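Local atomic coordinates of probable csgAB operon transcriptional regulatory protein (Salmonella typhimurium, PDB entry 5XP0), a protein that activates transcription of the csgAB operon as master regulator of curli fimbriae and promotes biofilm formation, this chain being its receiver-like regulatory domain. Residues H18-I23 against Q39-T44; L22-S27 against L64-E69; K90-N95 against G113-T118; P109-V114 against C136-K141. All coordinates share one frame; numbering follows the deposited sequence.

Overall arrangement
The four contacts run across one parallel sheet of strand order 2-1-3-4-5. Contacts 2 and 3 are buried pairings of strands, with a polar cluster at their C-terminal ends that meets the second subunit. Contacts 1 and 4 are only partly buried, and in both a loop, not a full strand, bonds to a strand. Contact 1 shares L22 and I23 with contact 2, both drawing on strand 19-24, while contacts 3 and 4 share G113 and V114 of strand 111-114. Contact 1 has aliphatic branches and a backbone-bridging water, contact 4 a phenylalanine ring laid on a glycine; the centre of contact 4 is about 18 Å from those of contacts 1 and 2.

Contact 1: residues H18-I23 against Q39-T44; sequences HTLLLI and QSLAIT
I43 reaches from the loop after helix 28-41 to the start of strand 19-24. From CB, its CG2 methyl branches toward L20, 3.9 Å from L20 CG, and the two side chains meet at about a right angle. The longer branch takes another course: CG1 stands anti to the backbone N (chi1 -174°), which carries it to 3.3 Å from H18 O, and at the tip CD1 lies 3.3 Å from H18 O and 3.5 Å from H18 CB. L41, the last helical residue, adds its CD1 to the same apolar patch at L20 CD1. T44, next after I43, offers its O to a nearly straight hydrogen bond from L20 N (2.9 Å, 173° at the hydrogen) and a weak one from T19 OG1. A water links H18 O, to which it donates, with T44 N, from which it accepts. This is the turn of a beta-alpha-beta unit: helix 28-41 ends, and the chain comes alongside strand 19-24 before strand 45-49, whose K46 bonds L20 by backbone. The chemistry divides: L20, L41 and I43 CG2 form the apolar side, while backbone groups, one water and the weak T19 hydroxyl bond hold the more exposed T44.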
# COMPACT_ATOMS: atom_id res chain seq x y z
N HIS B 18 -5.87 -21.45 -6.89
CA HIS B 18 -5.05 -20.34 -6.64
C HIS B 18 -5.79 -19.24 -6.01
O HIS B 18 -6.83 -18.93 -6.38
CB HIS B 18 -4.57 -19.82 -7.94
CG HIS B 18 -3.95 -20.82 -8.84
ND1 HIS B 18 -4.64 -21.43 -9.85
CD2 HIS B 18 -2.69 -21.25 -8.94
CE1 HIS B 18 -3.83 -22.21 -10.52
NE2 HIS B 18 -2.63 -22.12 -9.99
N THR B 19 -5.22 -18.66 -5.06
CA THR B 19 -5.82 -17.50 -4.42
C THR B 19 -4.72 -16.61 -3.84
O THR B 19 -3.69 -17.09 -3.35
CB THR B 19 -6.81 -17.92 -3.33
OG1 THR B 19 -7.40 -16.75 -2.76
CG2 THR B 19 -6.13 -18.72 -2.26
N LEU B 20 -4.95 -15.31 -3.87
CA LEU B 20 -3.92 -14.40 -3.43
C LEU B 20 -4.09 -14.07 -1.96
O LEU B 20 -5.19 -13.80 -1.49
CB LEU B 20 -3.94 -13.08 -4.20
CG LEU B 20 -3.60 -13.01 -5.67
CD1 LEU B 20 -3.81 -11.56 -6.06
CD2 LEU B 20 -2.16 -13.45 -5.91
N LEU B 21 -2.97 -14.06 -1.24
CA LEU B 21 -2.97 -13.66 0.16
C LEU B 21 -1.91 -12.58 0.30
O LEU B 21 -0.71 -12.88 0.26
CB LEU B 21 -2.70 -14.83 1.07
CG LEU B 21 -2.64 -14.48 2.55
CD1 LEU B 21 -3.91 -13.76 3.00
CD2 LEU B 21 -2.47 -15.76 3.35
N LEU B 22 -2.34 -11.33 0.38
CA LEU B 22 -1.41 -10.23 0.45
C LEU B 22 -1.18 -9.92 1.92
O LEU B 22 -2.08 -9.47 2.63
CB LEU B 22 -1.97 -9.05 -0.33
CG LEU B 22 -1.24 -7.72 -0.08
CD1 LEU B 22 0.17 -7.79 -0.52
CD2 LEU B 22 -1.92 -6.69 -0.89
N ILE B 23 0.03 -10.16 2.38
CA ILE B 23 0.36 -9.99 3.78
C ILE B 23 1.21 -8.73 3.87
O ILE B 23 2.37 -8.72 3.44
CB ILE B 23 1.10 -11.19 4.34
CG1 ILE B 23 0.23 -12.43 4.24
CG2 ILE B 23 1.49 -10.93 5.84
CD1 ILE B 23 0.91 -13.71 4.77
N GLN B 39 -8.31 -8.39 -10.27
CA GLN B 39 -8.98 -8.13 -11.54
C GLN B 39 -8.08 -8.48 -12.72
O GLN B 39 -8.55 -9.03 -13.71
CB GLN B 39 -9.40 -6.67 -11.64
CG GLN B 39 -10.58 -6.32 -10.79
CD GLN B 39 -10.76 -4.82 -10.66
OE1 GLN B 39 -10.08 -4.05 -11.35
NE2 GLN B 39 -11.67 -4.40 -9.80
N SER B 40 -6.79 -8.21 -12.62
CA SER B 40 -5.91 -8.51 -13.74
C SER B 40 -5.70 -10.00 -13.89
O SER B 40 -5.52 -10.48 -15.00
CB SER B 40 -4.55 -7.84 -13.54
OG SER B 40 -4.68 -6.45 -13.38
N LEU B 41 -5.68 -10.73 -12.78
CA LEU B 41 -5.43 -12.16 -12.81
C LEU B 41 -6.69 -12.99 -12.82
O LEU B 41 -6.60 -14.20 -13.03
CB LEU B 41 -4.59 -12.59 -11.60
CG LEU B 41 -3.21 -11.90 -11.53
CD1 LEU B 41 -2.60 -12.03 -10.14
CD2 LEU B 41 -2.28 -12.48 -12.58
N ALA B 42 -7.86 -12.39 -12.60
CA ALA B 42 -9.12 -13.11 -12.49
C ALA B 42 -9.06 -14.15 -11.37
O ALA B 42 -9.45 -15.30 -11.53
CB ALA B 42 -9.51 -13.77 -13.83
N ILE B 43 -8.59 -13.72 -10.20
CA ILE B 43 -8.41 -14.62 -9.08
C ILE B 43 -8.98 -13.98 -7.82
O ILE B 43 -9.13 -12.76 -7.73
CB ILE B 43 -6.91 -14.94 -8.92
CG1 ILE B 43 -6.68 -15.99 -7.86
CG2 ILE B 43 -6.16 -13.69 -8.56
CD1 ILE B 43 -5.20 -16.43 -7.76
N THR B 44 -9.32 -14.82 -6.86
CA THR B 44 -9.77 -14.32 -5.58
C THR B 44 -8.56 -13.96 -4.72
O THR B 44 -7.43 -14.39 -4.99
CB THR B 44 -10.69 -15.35 -4.90
OG1 THR B 44 -11.42 -14.72 -3.84
CG2 THR B 44 -9.90 -16.48 -4.34
O HOH W 1 -9.11 -17.85 -7.17

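Contact 2: residues L22-S27 against L64-E69; sequences LITKPS and LMDMME
L22 and I23 pair with L64 and M65 as adjacent parallel strands in the centre of the receiver-type (CheY-like) alpha/beta sheet, the short axes 10° apart. The side chains alternate between its faces. L22 and L64 share one face, L22 CD1 slanting across to L64 CB at 4.1 Å; helix 28-41 lies over them through L34 and L37. I23 and M65 share the other, under W78 of helix 72-83. There M65 bends at chi2 and chi3, bringing its CE methyl 3.9 Å from I23 CD1. Backbone bonds I23 N to L64 O and D66 N to I23 O fix the register. At the strand ends, T24 and D66 cross at a slant: with T24 OG1 anti to its backbone N (chi1 -177°), the hydroxyl donates to D66 OD2 at 2.6 Å, on its anti lone pair, away from OD1. OD1 closes an Asx turn with M68 N, which meets it from above the carboxylate plane, and also accepts from N95 ND2; Q29 of the second subunit bonds OD2 as well. K25 and E69 lean past each other without a salt bridge inside the chain; K25 forms one with E69 of the second subunit, and E69 with K25 of that subunit, making this end of the sheet part of the dimer interface. Within the chain, E69 OE1 comes no nearer to K25 than 3.5 Å, at CE.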
# COMPACT_ATOMS: atom_id res chain seq x y z
N LEU B 22 -2.34 -11.33 0.38
CA LEU B 22 -1.41 -10.23 0.45
C LEU B 22 -1.18 -9.92 1.92
O LEU B 22 -2.08 -9.47 2.63
CB LEU B 22 -1.97 -9.05 -0.33
CG LEU B 22 -1.24 -7.72 -0.08
CD1 LEU B 22 0.17 -7.79 -0.52
CD2 LEU B 22 -1.92 -6.69 -0.89
N ILE B 23 0.03 -10.16 2.38
CA ILE B 23 0.36 -9.99 3.78
C ILE B 23 1.21 -8.73 3.87
O ILE B 23 2.37 -8.72 3.44
CB ILE B 23 1.10 -11.19 4.34
CG1 ILE B 23 0.23 -12.43 4.24
CG2 ILE B 23 1.49 -10.93 5.84
CD1 ILE B 23 0.91 -13.71 4.77
N THR B 24 0.63 -7.70 4.48
CA THR B 24 1.25 -6.39 4.49
C THR B 24 0.61 -5.56 5.60
O THR B 24 -0.14 -6.07 6.44
CB THR B 24 1.05 -5.73 3.12
OG1 THR B 24 1.71 -4.45 3.11
CG2 THR B 24 -0.41 -5.59 2.88
N LYS B 25 0.90 -4.27 5.60
CA LYS B 25 0.20 -3.35 6.50
C LYS B 25 -1.13 -2.99 5.86
O LYS B 25 -1.14 -2.48 4.73
CB LYS B 25 1.00 -2.08 6.69
CG LYS B 25 0.25 -1.00 7.49
CD LYS B 25 1.09 0.27 7.62
CE LYS B 25 2.23 0.17 8.58
NZ LYS B 25 2.64 1.56 9.01
N PRO B 26 -2.27 -3.22 6.53
CA PRO B 26 -3.53 -2.92 5.87
C PRO B 26 -3.60 -1.41 5.66
O PRO B 26 -3.20 -0.62 6.51
CB PRO B 26 -4.60 -3.42 6.87
CG PRO B 26 -3.89 -4.34 7.76
CD PRO B 26 -2.48 -3.85 7.85
N SER B 27 -4.04 -1.03 4.50
CA SER B 27 -4.03 0.36 4.08
C SER B 27 -4.89 0.45 2.85
O SER B 27 -5.07 -0.55 2.12
CB SER B 27 -2.62 0.86 3.76
OG SER B 27 -2.15 0.21 2.58
N LEU B 64 1.75 -13.15 -0.96
CA LEU B 64 2.62 -12.03 -1.31
C LEU B 64 3.02 -11.37 -0.01
O LEU B 64 2.20 -10.72 0.64
CB LEU B 64 1.92 -11.04 -2.21
CG LEU B 64 1.53 -11.46 -3.61
CD1 LEU B 64 0.88 -10.26 -4.36
CD2 LEU B 64 2.76 -11.93 -4.31
N MET B 65 4.28 -11.55 0.36
CA MET B 65 4.82 -11.17 1.68
C MET B 65 5.53 -9.83 1.55
O MET B 65 6.58 -9.75 0.90
CB MET B 65 5.82 -12.23 2.12
CG MET B 65 6.56 -11.88 3.41
SD MET B 65 5.39 -11.80 4.73
CE MET B 65 4.78 -13.48 4.78
N ASP B 66 5.00 -8.80 2.19
CA ASP B 66 5.54 -7.44 2.01
C ASP B 66 6.82 -7.23 2.83
O ASP B 66 6.78 -6.89 4.01
CB ASP B 66 4.50 -6.40 2.40
CG ASP B 66 4.91 -4.97 1.99
OD1 ASP B 66 6.08 -4.76 1.60
OD2 ASP B 66 4.05 -4.07 2.02
N MET B 67 7.97 -7.29 2.15
CA MET B 67 9.25 -7.20 2.82
C MET B 67 9.51 -5.82 3.40
O MET B 67 10.29 -5.70 4.35
CB MET B 67 10.35 -7.57 1.84
CG MET B 67 10.31 -9.02 1.51
SD MET B 67 10.70 -10.07 2.88
CE MET B 67 12.43 -9.71 3.05
N MET B 68 8.86 -4.78 2.90
CA MET B 68 9.05 -3.46 3.51
C MET B 68 8.41 -3.35 4.88
O MET B 68 8.72 -2.42 5.61
CB MET B 68 8.45 -2.37 2.63
CG MET B 68 9.33 -1.83 1.54
SD MET B 68 8.42 -0.54 0.62
CE MET B 68 9.53 -0.32 -0.80
N GLU B 69 7.50 -4.25 5.22
CA GLU B 69 6.84 -4.23 6.52
C GLU B 69 7.40 -5.29 7.45
O GLU B 69 6.91 -5.44 8.57
CB GLU B 69 5.33 -4.45 6.34
CG GLU B 69 4.67 -3.38 5.50
CD GLU B 69 4.88 -2.00 6.07
OE1 GLU B 69 4.73 -1.84 7.30
OE2 GLU B 69 5.27 -1.10 5.31

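Contact 3: residues K90-N95 against G113-T118; sequences KTLLLN and GVFYAT
L93 pairs with V114 in the parallel strands of a beta-alpha-beta unit, strand 90-94, helix 102-107 and strand 111-114, at one edge of the receiver-like sheet. Two backbone bonds carry the pairing. F115 N gives a 2.7 Å bond to L93 O, whereas L93 N meets G113 O from above the carbonyl plane, 35° out of it. A CA-H...O contact from L92 CA to G113 O, 3.3 Å, supplements them.

Apolar contacts gather round F115. Its CG is anti to the carbonyl carbon (chi1 -67°), which swings the ring back over strand 90-94, where L92 CD2 comes 3.5 Å from F115 CE2 at a slant. The same L92 CD2 is pressed against G113 CA, a tight fit beside a residue that has no side chain. L94 CD1 touches F115 CB, and V124 and L128 of helix 121-132 pack on the ring. L93 CD1 and V114 CG2 meet on the opposite face of the sheet.

Polar contacts collect at N95, beyond the strand. Its ND2, already engaged by D66, also bonds Q29 OE1 of the second subunit, and its OD1 accepts from L28 N of that subunit and, weakly, from T118 OG1. One water accepts from N95 N and donates both to N95 OD1 and to A117 O, the last at 2.6 Å.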
# COMPACT_ATOMS: atom_id res chain seq x y z
N LYS B 90 2.54 -21.09 -2.10
CA LYS B 90 3.67 -20.48 -2.77
C LYS B 90 3.92 -19.13 -2.12
O LYS B 90 2.97 -18.38 -1.91
CB LYS B 90 3.38 -20.31 -4.26
CG LYS B 90 3.10 -21.61 -5.01
CD LYS B 90 2.83 -21.31 -6.49
CE LYS B 90 2.59 -22.58 -7.31
NZ LYS B 90 2.34 -22.23 -8.75
N THR B 91 5.17 -18.82 -1.82
CA THR B 91 5.51 -17.54 -1.24
C THR B 91 6.26 -16.72 -2.28
O THR B 91 7.22 -17.21 -2.91
CB THR B 91 6.37 -17.68 0.03
OG1 THR B 91 5.60 -18.33 1.07
CG2 THR B 91 6.79 -16.29 0.55
N LEU B 92 5.82 -15.50 -2.47
CA LEU B 92 6.58 -14.52 -3.23
C LEU B 92 6.81 -13.30 -2.36
O LEU B 92 5.91 -12.86 -1.65
CB LEU B 92 5.83 -14.13 -4.50
CG LEU B 92 5.87 -15.29 -5.50
CD1 LEU B 92 4.56 -15.96 -5.48
CD2 LEU B 92 6.17 -14.73 -6.87
N LEU B 93 8.01 -12.77 -2.43
CA LEU B 93 8.37 -11.60 -1.64
C LEU B 93 8.08 -10.34 -2.44
O LEU B 93 8.42 -10.24 -3.62
CB LEU B 93 9.84 -11.67 -1.27
CG LEU B 93 10.25 -12.96 -0.58
CD1 LEU B 93 11.76 -12.87 -0.22
CD2 LEU B 93 9.42 -13.29 0.66
N LEU B 94 7.42 -9.40 -1.80
CA LEU B 94 7.02 -8.17 -2.42
C LEU B 94 7.84 -7.02 -1.84
O LEU B 94 8.25 -7.07 -0.68
CB LEU B 94 5.53 -7.94 -2.16
CG LEU B 94 4.82 -6.79 -2.85
CD1 LEU B 94 4.62 -7.17 -4.31
CD2 LEU B 94 3.46 -6.51 -2.14
N ASN B 95 8.09 -6.00 -2.66
CA ASN B 95 8.83 -4.81 -2.23
C ASN B 95 10.16 -5.19 -1.60
O ASN B 95 10.55 -4.65 -0.56
CB ASN B 95 8.03 -3.95 -1.24
CG ASN B 95 6.74 -3.41 -1.82
OD1 ASN B 95 6.68 -2.92 -2.96
ND2 ASN B 95 5.68 -3.51 -1.02
N GLY B 113 9.21 -16.72 -5.82
CA GLY B 113 9.55 -15.55 -6.59
C GLY B 113 9.90 -14.41 -5.67
O GLY B 113 9.64 -14.45 -4.46
N VAL B 114 10.50 -13.39 -6.27
CA VAL B 114 10.94 -12.20 -5.57
C VAL B 114 10.62 -11.02 -6.47
O VAL B 114 11.10 -10.94 -7.60
CB VAL B 114 12.44 -12.22 -5.26
CG1 VAL B 114 12.80 -10.92 -4.60
CG2 VAL B 114 12.79 -13.43 -4.40
N PHE B 115 9.81 -10.10 -5.98
CA PHE B 115 9.52 -8.86 -6.67
C PHE B 115 10.30 -7.74 -6.02
O PHE B 115 10.22 -7.54 -4.81
CB PHE B 115 8.02 -8.56 -6.59
CG PHE B 115 7.19 -9.54 -7.35
CD1 PHE B 115 7.28 -9.60 -8.72
CD2 PHE B 115 6.33 -10.40 -6.69
CE1 PHE B 115 6.54 -10.51 -9.43
CE2 PHE B 115 5.57 -11.30 -7.38
CZ PHE B 115 5.68 -11.35 -8.78
N TYR B 116 11.05 -6.98 -6.82
CA TYR B 116 11.78 -5.81 -6.31
C TYR B 116 11.11 -4.48 -6.65
O TYR B 116 11.29 -3.48 -5.93
CB TYR B 116 13.20 -5.80 -6.90
CG TYR B 116 14.04 -6.95 -6.52
CD1 TYR B 116 14.71 -6.97 -5.31
CD2 TYR B 116 14.18 -8.04 -7.38
CE1 TYR B 116 15.49 -8.02 -4.95
CE2 TYR B 116 14.95 -9.10 -7.03
CZ TYR B 116 15.60 -9.09 -5.81
OH TYR B 116 16.37 -10.16 -5.49
N ALA B 117 10.34 -4.44 -7.74
CA ALA B 117 9.91 -3.17 -8.32
C ALA B 117 8.86 -2.53 -7.43
O ALA B 117 7.91 -3.19 -7.01
CB ALA B 117 9.34 -3.37 -9.72
N THR B 118 9.02 -1.25 -7.16
CA THR B 118 8.02 -0.48 -6.43
C THR B 118 7.22 0.41 -7.37
O THR B 118 6.29 1.10 -6.93
CB THR B 118 8.72 0.32 -5.30
OG1 THR B 118 8.89 -0.51 -4.13
CG2 THR B 118 7.99 1.60 -4.92
O HOH W 2 7.27 -4.97 -5.21

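Contact 4: residues P109-V114 against C136-K141; sequences PHINGV and CYFSQK
Y137 O takes a hydrogen bond from V114 N (3.0 Å), nearly in line with the carbonyl, and the adjacent G113 CA adds a bent CA-H...O contact at 3.1 Å. Two residues before V114 along strand 111-114, N112 O receives Y137 N in its carbonyl plane. These two hydrogen bonds flank G113 and form a single bridge between the strand and the loop leading to helix 140-147.

F138 then folds back on the strand. Its CG is anti to the carbonyl carbon (chi1 -61°), and the ring lies across the backbone with G113 CA over one face, 4.0 Å from the ring centroid, a CH-pi contact. The ring edge carries the rest: V114 CG2 sits near the ring plane at F138 CE1, the two side chains crossing at about a right angle, while I111 O lies in plane at the edge and I111 CG1 approaches F138 CZ.

At the outer end C136 SG comes 3.6 Å from N112 OD1. The N112 amide is held by its other end, ND2 bonding H110 O with that oxygen 3° out of the amide plane. The Y137 ring, meanwhile, has V114 O at its edge and meets the F115 ring.

The contact thus fastens the loop between helices 121-132 and 140-147 to strand 111-114, at one edge of the sheet. F138 is backed by A143 and L146 of helix 140-147, V114 touches L142 of that helix, and I105 of helix 102-107 lies against both I111 and V114.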
# COMPACT_ATOMS: atom_id res chain seq x y z
N PRO B 109 10.39 -20.67 3.25
CA PRO B 109 9.77 -21.91 2.78
C PRO B 109 8.89 -21.62 1.58
O PRO B 109 8.35 -20.52 1.43
CB PRO B 109 8.95 -22.38 3.98
CG PRO B 109 8.61 -21.13 4.71
CD PRO B 109 9.82 -20.21 4.52
N HIS B 110 8.77 -22.62 0.70
CA HIS B 110 7.91 -22.52 -0.50
C HIS B 110 8.21 -21.30 -1.37
O HIS B 110 7.33 -20.71 -2.00
CB HIS B 110 6.43 -22.53 -0.11
CG HIS B 110 6.09 -23.61 0.86
ND1 HIS B 110 5.69 -23.35 2.16
CD2 HIS B 110 6.14 -24.95 0.75
CE1 HIS B 110 5.49 -24.49 2.79
NE2 HIS B 110 5.76 -25.48 1.96
N ILE B 111 9.47 -20.93 -1.46
CA ILE B 111 9.77 -19.66 -2.12
C ILE B 111 9.63 -19.85 -3.63
O ILE B 111 10.20 -20.77 -4.22
CB ILE B 111 11.15 -19.14 -1.70
CG1 ILE B 111 11.42 -17.77 -2.35
CG2 ILE B 111 12.23 -20.16 -1.98
CD1 ILE B 111 10.61 -16.65 -1.74
N ASN B 112 8.81 -19.00 -4.25
CA ASN B 112 8.50 -19.07 -5.67
C ASN B 112 8.81 -17.81 -6.45
O ASN B 112 8.67 -17.82 -7.67
CB ASN B 112 7.03 -19.40 -5.88
CG ASN B 112 6.75 -20.88 -5.85
OD1 ASN B 112 6.53 -21.48 -6.88
ND2 ASN B 112 6.76 -21.48 -4.67
N GLY B 113 9.21 -16.72 -5.82
CA GLY B 113 9.55 -15.55 -6.59
C GLY B 113 9.90 -14.41 -5.67
O GLY B 113 9.64 -14.45 -4.46
N VAL B 114 10.50 -13.39 -6.27
CA VAL B 114 10.94 -12.20 -5.57
C VAL B 114 10.62 -11.02 -6.47
O VAL B 114 11.10 -10.94 -7.60
CB VAL B 114 12.44 -12.22 -5.26
CG1 VAL B 114 12.80 -10.92 -4.60
CG2 VAL B 114 12.79 -13.43 -4.40
N CYS B 136 8.30 -20.01 -11.69
CA CYS B 136 8.77 -19.14 -10.63
C CYS B 136 9.16 -17.79 -11.24
O CYS B 136 9.25 -17.64 -12.45
CB CYS B 136 9.94 -19.77 -9.88
SG CYS B 136 9.50 -21.25 -8.90
N TYR B 137 9.36 -16.81 -10.38
CA TYR B 137 9.75 -15.46 -10.79
C TYR B 137 11.05 -15.10 -10.09
O TYR B 137 11.05 -14.44 -9.05
CB TYR B 137 8.64 -14.42 -10.45
CG TYR B 137 8.89 -13.10 -11.14
CD1 TYR B 137 8.66 -12.95 -12.50
CD2 TYR B 137 9.37 -12.01 -10.45
CE1 TYR B 137 8.89 -11.75 -13.15
CE2 TYR B 137 9.60 -10.80 -11.09
CZ TYR B 137 9.36 -10.67 -12.44
OH TYR B 137 9.58 -9.47 -13.05
N PHE B 138 12.14 -15.51 -10.70
CA PHE B 138 13.48 -15.28 -10.21
C PHE B 138 14.34 -14.80 -11.37
O PHE B 138 14.15 -15.23 -12.51
CB PHE B 138 14.13 -16.54 -9.63
CG PHE B 138 13.41 -17.12 -8.47
CD1 PHE B 138 13.34 -16.44 -7.25
CD2 PHE B 138 12.85 -18.39 -8.56
CE1 PHE B 138 12.69 -17.00 -6.18
CE2 PHE B 138 12.20 -18.95 -7.48
CZ PHE B 138 12.13 -18.27 -6.29
N SER B 139 15.31 -13.95 -11.07
CA SER B 139 16.31 -13.69 -12.08
C SER B 139 17.04 -14.99 -12.44
O SER B 139 17.03 -15.97 -11.69
CB SER B 139 17.31 -12.65 -11.61
OG SER B 139 18.02 -13.11 -10.48
N GLN B 140 17.67 -14.99 -13.61
CA GLN B 140 18.45 -16.17 -13.99
C GLN B 140 19.50 -16.47 -12.92
O GLN B 140 19.70 -17.64 -12.56
CB GLN B 140 19.08 -15.97 -15.36
CG GLN B 140 18.13 -16.10 -16.54
CD GLN B 140 17.69 -17.52 -16.77
OE1 GLN B 140 18.46 -18.45 -16.55
NE2 GLN B 140 16.46 -17.71 -17.23
N LYS B 141 20.13 -15.45 -12.36
CA LYS B 141 21.19 -15.73 -11.41
C LYS B 141 20.62 -16.27 -10.09
O LYS B 141 21.19 -17.20 -9.49
CB LYS B 141 22.01 -14.45 -11.18
CG LYS B 141 23.39 -14.69 -10.59
CD LYS B 141 24.14 -13.37 -10.35
CE LYS B 141 23.79 -12.71 -9.02
NZ LYS B 141 22.83 -11.57 -9.15